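Local coordinates for protein ureidoglycolate hydrolase (Arabidopsis thaliana, PDB 4PXE) that hydrolyses (S)-ureidoglycolate to glyoxylate, ammonium and carbon dioxide in purine breakdown, working as a homodimer with two manganese ions per subunit, at residues 228-233 with 312-317; 271-276 with 318-323; 356-361 with 390-395; 360-363 with 368-371. All blocks are in the same frame, centred on the assembly; numbering follows the deposited sequence.

Contact 1 of 4, residues 228-233 with 312-317; sequences IAAPAS and ARRNTV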
# COMPACT_ATOMS: atom_id res chain seq x y z
N ILE A 228 -32.99 -0.20 4.18
CA ILE A 228 -31.54 -0.30 4.05
C ILE A 228 -30.96 1.10 4.16
O ILE A 228 -31.42 2.01 3.48
CB ILE A 228 -31.16 -0.91 2.69
CG1 ILE A 228 -31.72 -2.33 2.55
CG2 ILE A 228 -29.63 -0.89 2.50
CD1 ILE A 228 -31.55 -2.93 1.16
N ALA A 229 -29.94 1.28 5.00
CA ALA A 229 -29.31 2.58 5.22
C ALA A 229 -28.68 3.16 3.95
O ALA A 229 -28.36 2.42 3.01
CB ALA A 229 -28.29 2.50 6.35
N ALA A 230 -28.51 4.48 3.95
CA ALA A 230 -28.04 5.22 2.79
C ALA A 230 -26.51 5.28 2.72
O ALA A 230 -25.88 5.89 3.59
CB ALA A 230 -28.59 6.63 2.83
N PRO A 231 -25.92 4.64 1.70
CA PRO A 231 -24.46 4.56 1.65
C PRO A 231 -23.81 5.58 0.72
O PRO A 231 -24.36 5.93 -0.32
CB PRO A 231 -24.24 3.16 1.08
CG PRO A 231 -25.40 2.99 0.10
CD PRO A 231 -26.56 3.78 0.69
N ALA A 232 -22.62 6.04 1.11
CA ALA A 232 -21.81 6.89 0.24
C ALA A 232 -20.34 6.52 0.32
O ALA A 232 -19.89 5.96 1.32
CB ALA A 232 -22.01 8.37 0.59
N SER A 233 -19.59 6.86 -0.72
CA SER A 233 -18.15 6.69 -0.65
C SER A 233 -17.43 7.81 -1.39
O SER A 233 -17.96 8.37 -2.35
CB SER A 233 -17.71 5.32 -1.17
OG SER A 233 -17.75 5.27 -2.57
N ALA A 312 -30.28 12.87 5.04
CA ALA A 312 -29.84 14.24 5.30
C ALA A 312 -28.66 14.31 6.27
O ALA A 312 -27.72 15.09 6.06
CB ALA A 312 -31.02 15.08 5.81
N ARG A 313 -28.70 13.50 7.32
CA ARG A 313 -27.62 13.46 8.30
C ARG A 313 -26.33 12.96 7.64
O ARG A 313 -25.24 13.51 7.87
CB ARG A 313 -28.01 12.53 9.45
CG ARG A 313 -27.40 12.87 10.79
CD ARG A 313 -28.29 12.37 11.92
NE ARG A 313 -28.64 10.97 11.75
CZ ARG A 313 -29.69 10.38 12.32
NH1 ARG A 313 -30.49 11.07 13.13
NH2 ARG A 313 -29.94 9.09 12.10
N ARG A 314 -26.47 11.93 6.81
CA ARG A 314 -25.36 11.38 6.03
C ARG A 314 -24.74 12.46 5.14
O ARG A 314 -23.52 12.65 5.13
CB ARG A 314 -25.87 10.22 5.16
CG ARG A 314 -24.82 9.26 4.60
CD ARG A 314 -24.29 9.65 3.23
NE ARG A 314 -25.30 10.17 2.31
CZ ARG A 314 -26.00 9.45 1.44
NH1 ARG A 314 -25.85 8.13 1.37
NH2 ARG A 314 -26.87 10.05 0.64
N ASN A 315 -25.58 13.18 4.41
CA ASN A 315 -25.12 14.23 3.51
C ASN A 315 -24.39 15.36 4.23
O ASN A 315 -23.42 15.90 3.70
CB ASN A 315 -26.29 14.78 2.68
CG ASN A 315 -26.81 13.77 1.68
OD1 ASN A 315 -26.17 12.74 1.44
ND2 ASN A 315 -27.96 14.06 1.08
N THR A 316 -24.84 15.70 5.44
CA THR A 316 -24.16 16.70 6.26
C THR A 316 -22.73 16.25 6.57
O THR A 316 -21.80 17.05 6.54
CB THR A 316 -24.93 17.01 7.56
OG1 THR A 316 -26.17 17.66 7.23
CG2 THR A 316 -24.13 17.91 8.49
N VAL A 317 -22.55 14.96 6.84
CA VAL A 317 -21.22 14.44 7.09
C VAL A 317 -20.34 14.61 5.85
O VAL A 317 -19.18 15.05 5.96
CB VAL A 317 -21.24 12.95 7.53
CG1 VAL A 317 -19.83 12.41 7.63
CG2 VAL A 317 -21.94 12.80 8.87

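Contact 2 of 4, residues 271-276 with 318-323; sequences VLESES and IKKIQE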
# COMPACT_ATOMS: atom_id res chain seq x y z
N VAL A 271 -18.51 12.44 11.87
CA VAL A 271 -19.46 11.37 12.17
C VAL A 271 -20.00 11.53 13.60
O VAL A 271 -21.22 11.52 13.82
CB VAL A 271 -18.81 9.97 12.01
CG1 VAL A 271 -19.71 8.87 12.59
CG2 VAL A 271 -18.52 9.69 10.55
N LEU A 272 -19.11 11.70 14.56
CA LEU A 272 -19.50 11.86 15.96
C LEU A 272 -20.33 13.13 16.19
O LEU A 272 -21.16 13.18 17.10
CB LEU A 272 -18.27 11.83 16.88
CG LEU A 272 -17.47 10.51 16.87
CD1 LEU A 272 -16.28 10.60 17.79
CD2 LEU A 272 -18.36 9.34 17.24
N GLU A 273 -20.11 14.15 15.37
CA GLU A 273 -20.88 15.40 15.46
C GLU A 273 -22.36 15.23 15.11
O GLU A 273 -23.17 16.12 15.40
CB GLU A 273 -20.27 16.49 14.57
CG GLU A 273 -19.00 17.11 15.11
CD GLU A 273 -18.26 17.96 14.08
OE1 GLU A 273 -18.65 17.96 12.90
OE2 GLU A 273 -17.26 18.61 14.47
N SER A 274 -22.73 14.12 14.48
CA SER A 274 -24.12 13.93 14.07
C SER A 274 -25.02 13.73 15.29
O SER A 274 -26.23 13.96 15.21
CB SER A 274 -24.27 12.72 13.15
OG SER A 274 -24.42 11.55 13.94
N GLU A 275 -24.41 13.30 16.38
CA GLU A 275 -25.11 12.98 17.63
C GLU A 275 -26.09 11.81 17.51
O GLU A 275 -26.92 11.59 18.39
CB GLU A 275 -25.82 14.22 18.20
CG GLU A 275 -24.86 15.34 18.61
CD GLU A 275 -25.58 16.63 18.94
OE1 GLU A 275 -26.83 16.66 18.86
OE2 GLU A 275 -24.90 17.62 19.27
N SER A 276 -25.97 11.05 16.42
CA SER A 276 -26.75 9.83 16.25
C SER A 276 -25.84 8.61 16.19
O SER A 276 -24.86 8.60 15.44
CB SER A 276 -27.58 9.87 14.98
OG SER A 276 -28.22 8.62 14.77
N ILE A 318 -20.87 14.27 4.68
CA ILE A 318 -20.13 14.43 3.43
C ILE A 318 -19.72 15.89 3.19
O ILE A 318 -18.58 16.17 2.83
CB ILE A 318 -20.93 13.91 2.22
CG1 ILE A 318 -21.19 12.41 2.35
CG2 ILE A 318 -20.22 14.23 0.91
CD1 ILE A 318 -22.14 11.89 1.29
N LYS A 319 -20.65 16.82 3.38
CA LYS A 319 -20.33 18.24 3.21
C LYS A 319 -19.21 18.68 4.15
O LYS A 319 -18.29 19.41 3.74
CB LYS A 319 -21.57 19.11 3.44
CG LYS A 319 -22.73 18.78 2.51
CD LYS A 319 -23.79 19.88 2.54
CE LYS A 319 -25.12 19.38 1.99
NZ LYS A 319 -25.92 18.66 3.02
N LYS A 320 -19.26 18.24 5.40
CA LYS A 320 -18.24 18.59 6.38
C LYS A 320 -16.89 17.99 5.99
O LYS A 320 -15.86 18.62 6.17
CB LYS A 320 -18.61 18.15 7.79
CG LYS A 320 -19.81 18.87 8.40
CD LYS A 320 -20.11 18.29 9.77
CE LYS A 320 -21.15 19.09 10.53
NZ LYS A 320 -21.38 18.43 11.85
N ILE A 321 -16.90 16.77 5.47
CA ILE A 321 -15.65 16.14 5.04
C ILE A 321 -15.01 16.95 3.90
O ILE A 321 -13.79 17.17 3.89
CB ILE A 321 -15.85 14.67 4.64
CG1 ILE A 321 -16.18 13.84 5.88
CG2 ILE A 321 -14.60 14.12 3.94
CD1 ILE A 321 -16.70 12.45 5.57
N GLN A 322 -15.82 17.41 2.95
CA GLN A 322 -15.29 18.22 1.85
C GLN A 322 -14.73 19.54 2.36
O GLN A 322 -13.66 19.98 1.91
CB GLN A 322 -16.33 18.46 0.76
CG GLN A 322 -15.71 19.11 -0.47
CD GLN A 322 -16.56 18.95 -1.72
OE1 GLN A 322 -17.67 18.41 -1.68
NE2 GLN A 322 -16.03 19.42 -2.85
N GLU A 323 -15.43 20.17 3.29
CA GLU A 323 -14.94 21.40 3.92
C GLU A 323 -13.60 21.16 4.62
O GLU A 323 -12.65 21.94 4.44
CB GLU A 323 -15.97 21.97 4.90
CG GLU A 323 -17.20 22.54 4.19
CD GLU A 323 -18.35 22.87 5.14
OE1 GLU A 323 -18.27 22.54 6.34
OE2 GLU A 323 -19.34 23.46 4.66

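Contact 3 of 4, residues 356-361 with 390-395; sequences KKMAEA and GMIFIP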
# COMPACT_ATOMS: atom_id res chain seq x y z
N LYS A 356 -44.89 -8.51 4.76
CA LYS A 356 -46.02 -9.26 5.27
C LYS A 356 -45.85 -10.75 5.03
O LYS A 356 -46.03 -11.55 5.95
CB LYS A 356 -47.30 -8.75 4.60
CG LYS A 356 -48.57 -9.46 5.03
CD LYS A 356 -49.76 -8.89 4.25
CE LYS A 356 -51.08 -9.48 4.70
NZ LYS A 356 -51.25 -10.89 4.27
N LYS A 357 -45.51 -11.12 3.80
CA LYS A 357 -45.36 -12.53 3.43
C LYS A 357 -44.21 -13.19 4.20
O LYS A 357 -44.32 -14.33 4.65
CB LYS A 357 -45.11 -12.70 1.93
CG LYS A 357 -46.30 -12.49 1.03
CD LYS A 357 -47.27 -13.66 1.06
CE LYS A 357 -48.30 -13.51 -0.04
NZ LYS A 357 -49.56 -14.20 0.31
N MET A 358 -43.10 -12.46 4.33
CA MET A 358 -41.95 -12.97 5.07
C MET A 358 -42.28 -13.23 6.55
O MET A 358 -41.91 -14.27 7.11
CB MET A 358 -40.77 -12.01 4.96
CG MET A 358 -40.10 -11.93 3.59
SD MET A 358 -38.69 -10.82 3.66
CE MET A 358 -38.36 -11.07 5.35
N ALA A 359 -42.96 -12.29 7.18
CA ALA A 359 -43.36 -12.45 8.57
C ALA A 359 -44.33 -13.62 8.75
O ALA A 359 -44.22 -14.39 9.70
CB ALA A 359 -43.95 -11.16 9.12
N GLU A 360 -45.27 -13.75 7.81
CA GLU A 360 -46.20 -14.87 7.81
C GLU A 360 -45.47 -16.20 7.66
O GLU A 360 -45.78 -17.16 8.37
CB GLU A 360 -47.26 -14.72 6.71
CG GLU A 360 -48.28 -13.63 7.04
CD GLU A 360 -49.15 -13.23 5.86
OE1 GLU A 360 -48.97 -13.76 4.74
OE2 GLU A 360 -50.02 -12.36 6.08
N ALA A 361 -44.50 -16.25 6.76
CA ALA A 361 -43.73 -17.47 6.55
C ALA A 361 -42.97 -17.87 7.81
O ALA A 361 -43.01 -19.03 8.22
CB ALA A 361 -42.78 -17.31 5.37
N GLY A 390 -37.55 -7.28 -0.48
CA GLY A 390 -37.44 -7.55 0.94
C GLY A 390 -36.18 -8.33 1.21
O GLY A 390 -35.59 -8.90 0.28
N MET A 391 -35.78 -8.37 2.47
CA MET A 391 -34.63 -9.18 2.88
C MET A 391 -34.96 -10.00 4.11
O MET A 391 -35.66 -9.53 5.01
CB MET A 391 -33.40 -8.32 3.19
CG MET A 391 -32.90 -7.45 2.05
SD MET A 391 -31.29 -6.72 2.45
CE MET A 391 -30.28 -8.21 2.44
N ILE A 392 -34.42 -11.21 4.16
CA ILE A 392 -34.48 -12.07 5.33
C ILE A 392 -33.08 -12.09 5.95
O ILE A 392 -32.13 -12.52 5.29
CB ILE A 392 -34.82 -13.50 4.91
CG1 ILE A 392 -36.17 -13.56 4.19
CG2 ILE A 392 -34.85 -14.44 6.12
CD1 ILE A 392 -36.36 -14.83 3.41
N PHE A 393 -32.95 -11.63 7.19
CA PHE A 393 -31.70 -11.75 7.96
C PHE A 393 -31.71 -13.01 8.82
O PHE A 393 -32.74 -13.37 9.41
CB PHE A 393 -31.52 -10.56 8.91
CG PHE A 393 -30.88 -9.34 8.29
CD1 PHE A 393 -30.29 -9.35 7.02
CD2 PHE A 393 -30.86 -8.17 9.03
CE1 PHE A 393 -29.69 -8.18 6.52
CE2 PHE A 393 -30.26 -7.02 8.53
CZ PHE A 393 -29.69 -7.03 7.28
N ILE A 394 -30.56 -13.66 8.90
CA ILE A 394 -30.33 -14.72 9.89
C ILE A 394 -29.25 -14.25 10.88
O ILE A 394 -28.46 -13.35 10.58
CB ILE A 394 -29.92 -16.05 9.24
CG1 ILE A 394 -28.62 -15.89 8.45
CG2 ILE A 394 -31.05 -16.60 8.36
CD1 ILE A 394 -28.12 -17.22 7.87
N PRO A 395 -29.21 -14.85 12.07
CA PRO A 395 -28.21 -14.43 13.05
C PRO A 395 -26.80 -14.73 12.61
O PRO A 395 -26.57 -15.61 11.77
CB PRO A 395 -28.54 -15.28 14.28
CG PRO A 395 -29.97 -15.71 14.08
CD PRO A 395 -30.12 -15.88 12.61

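Contact 4 of 4, residues 360-363 with 368-371; sequences EAAT and SHKM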
# COMPACT_ATOMS: atom_id res chain seq x y z
N GLU A 360 -45.27 -13.75 7.81
CA GLU A 360 -46.20 -14.87 7.81
C GLU A 360 -45.47 -16.20 7.66
O GLU A 360 -45.78 -17.16 8.37
CB GLU A 360 -47.26 -14.72 6.71
CG GLU A 360 -48.28 -13.63 7.04
CD GLU A 360 -49.15 -13.23 5.86
OE1 GLU A 360 -48.97 -13.76 4.74
OE2 GLU A 360 -50.02 -12.36 6.08
N ALA A 361 -44.50 -16.25 6.76
CA ALA A 361 -43.73 -17.47 6.55
C ALA A 361 -42.97 -17.87 7.81
O ALA A 361 -43.01 -19.03 8.22
CB ALA A 361 -42.78 -17.31 5.37
N ALA A 362 -42.29 -16.91 8.44
CA ALA A 362 -41.59 -17.19 9.69
C ALA A 362 -42.54 -17.71 10.78
O ALA A 362 -42.24 -18.69 11.46
CB ALA A 362 -40.82 -15.95 10.17
N THR A 363 -43.69 -17.07 10.92
CA THR A 363 -44.70 -17.52 11.87
C THR A 363 -45.20 -18.95 11.58
O THR A 363 -45.30 -19.77 12.50
CB THR A 363 -45.88 -16.54 11.91
OG1 THR A 363 -45.40 -15.23 12.26
CG2 THR A 363 -46.93 -16.99 12.93
N SER A 368 -39.12 -17.39 15.48
CA SER A 368 -39.27 -16.06 16.06
C SER A 368 -38.62 -15.02 15.14
O SER A 368 -37.66 -15.32 14.42
CB SER A 368 -38.63 -16.01 17.44
OG SER A 368 -37.24 -16.29 17.35
N HIS A 369 -39.16 -13.81 15.15
CA HIS A 369 -38.67 -12.78 14.23
C HIS A 369 -38.94 -11.39 14.74
O HIS A 369 -39.77 -11.19 15.63
CB HIS A 369 -39.31 -12.97 12.85
CG HIS A 369 -40.79 -13.15 12.89
ND1 HIS A 369 -41.67 -12.11 12.69
CD2 HIS A 369 -41.55 -14.24 13.15
CE1 HIS A 369 -42.91 -12.56 12.79
NE2 HIS A 369 -42.86 -13.85 13.07
N LYS A 370 -38.20 -10.42 14.21
CA LYS A 370 -38.48 -9.02 14.48
C LYS A 370 -38.22 -8.20 13.23
O LYS A 370 -37.53 -8.65 12.32
CB LYS A 370 -37.62 -8.50 15.63
CG LYS A 370 -36.18 -8.21 15.23
CD LYS A 370 -35.36 -7.62 16.38
CE LYS A 370 -35.87 -6.25 16.80
NZ LYS A 370 -35.05 -5.66 17.89
N MET A 371 -38.79 -7.00 13.20
CA MET A 371 -38.54 -6.04 12.14
C MET A 371 -37.25 -5.32 12.44
O MET A 371 -37.00 -4.92 13.58
CB MET A 371 -39.67 -5.02 12.10
CG MET A 371 -41.05 -5.62 11.89
SD MET A 371 -41.19 -6.35 10.27
CE MET A 371 -42.88 -6.96 10.31

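Contact 1 of 4, residues 228-233 with 312-317
The end of Arg-314 passes between the methyl groups of Ala-230 and Ala-232, which point at it from the strand, one to each side of the guanidinium and each approaching obliquely. Ala-232 CB meets Arg-314 CD at 3.7 Å, while Ala-230 CB sits 3.4 Å from Arg-314 NH1, so one methyl packs mainly on the aliphatic part and the other on the guanidinium. Bends at chi2 (-91°) and chi3 (-39°) fold the arginine so that CD meets Ala-232 while NE and NH2 face Asn-315. Strand 230-233 and helix 312-317 run almost parallel, 14° apart, as part of the dimerization region: here two helices cover one face of an antiparallel sheet, the usual build of the M20 satellite domain. On the helix side, Asn-315 OD1 takes both Arg-314 NE, at 2.8 Å, and Arg-314 NH2, at 2.9 Å, lying in the guanidinium plane and fixing its rotation. A second hold comes from the carbonyl O of Asp-345, bonded to NH1. Pro-231 O is also 3.1 Å from Arg-314 NH1, but the angle is too poor for a hydrogen bond. Pro-231 starts away from the helix, and its ring touches Tyr-377, a substrate-binding residue.

Contact 2 of 4, residues 271-276 with 318-323
Lys-320 stretches its side chain from helix 311-332 across to Glu-273 and brings CD, CE and NZ up to OE1 of the glutamate. NZ forms a salt bridge with OE1 of Glu-273 at 3.0 Å, and the lysine CD passes 3.5 Å from the same OE1. The ammonium also lies 3.5 Å from Glu-273 CB, so it is tucked against the base of the glutamate as well as its end. Both chains leave with CG beside the backbone N and run extended from there; for Lys-320, chi1 (-67°) sets the direction of departure, and the extended torsions beyond CG give the reach that carries NZ over the gap. The approach to OE1 is from above the carboxylate plane, 37° out of it. Glu-273 sits in a type I turn from Leu-272 to Glu-275, and Glu-275 is the first residue to leave helical angles, with a positive phi. Ser-274 steadies the turn: its OG accepts from Ser-276 N at 3.0 Å, an ST turn, and is bonded to Thr-279 as well. The contact thus ties the C-terminal end of helix 256-272 to its neighbour in the dimerization region. OE1 of Glu-273 is shared with ND1 of His-270, so two groups gather at one oxygen; this would probably draw negative charge towards it, while the exposed setting of the glutamate suggests a bridge moderated by solvent.

Contact 3 of 4, residues 356-361 with 390-395
Met-358 drives its thioether end from the helix against strand 390-394, where it meets Ile-392 and the backbone on the N-terminal side of it. The two side chains cross obliquely: the methyl CE of Met-358 comes to 3.5 Å from Ile-392 CG1, with the sulfur SD a little further off at 3.8 Å from the same carbon. CG1 is therefore the branch of the isoleucine that takes the contact. Met-358 runs straight as far as SD, and the last torsion then bends sharply (chi3 27°, well away from a staggered value), swinging CE in beside the strand. There CE is modelled very close to the carbonyl O of Met-391, so the exact place of this methyl is somewhat doubtful, and the contact rests on the thioether against Ile-392 CG1. The sulfur of Met-358 is 4.3 Å from Gly-390 C, and with no side chain at Gly-390 it can settle close to the strand. Helix 356-361 and the strand run in roughly the same direction, 30° apart. Met-358 also touches Val-224 of strand 222-239, so it packs over two adjoining strands. Met-391 starts the other way, and its side chain touches His-378 and His-208. A helix laid on one face of a strand that backs onto the manganese ligand His-208 and the substrate-binding His-378 fits the catalytic domain of the M20 peptidase family, an alpha/beta fold with helices covering a central sheet.

Contact 4 of 4, residues 360-363 with 368-371
The helical turn bearing Ala-362 and Thr-363 and the strand that starts at His-369 follow one another in the chain, with only four residues between the segments. The chain turns back on itself here, and the closest CA atoms are those of Ala-362 and Ser-368, 6.9 Å apart. His-369 has a fully extended backbone (phi -156°), and its side chain starts out towards the helix. Its CG lies between the backbone N and the carbonyl carbon (chi1 48°), which sends the imidazole across to the helical turn. The ring is met at two places. NE2 donates a hydrogen bond to Thr-363 OG1 at 3.0 Å, the hydroxyl lying at the ring edge but tilted 22° from its plane. Next to it, CD2 rests on the methyl of Ala-362, with CB 3.5 Å away, and CG is 3.9 Å from that same CB. As NE2 is the donor, it carries a proton. The threonine hydroxyl is in turn bonded to the carbonyl O of Ala-359, one turn back in the helix, so that OG1 accepts from the ring and gives its own proton to the backbone. That second bond positions the hydroxyl for the histidine. The ring also packs against Ala-359 and, on the sheet side, Ile-222. A short connection thus leads from helix 352-364 to strand 369-374, which joins strand 222-239 in parallel; His-369 bridges the helix to the sheet it packs on, in the alpha/beta catalytic domain, as in the M20 family.

Overall arrangement
From the N terminus, strand 222-239 opens contact 1 at 228-233, and helix 311-332 closes it. Contact 2 starts inside that loop, at 271-276, and ends just beyond it on the same helix, so the two cross; together they bind the sheet and both helices of the dimerization region, and they touch through Ala-232 and Ile-318. Contacts 3 and 4 follow in series, both starting on helix 352-364 and sharing Glu-360 and Ala-361. Contact 4 closes the short return to strand 369-374, within the longer loop that contact 3 closes on strand 389-394. Contact 1 meets contact 3 where Ile-228 packs on Met-391, joining the two regions.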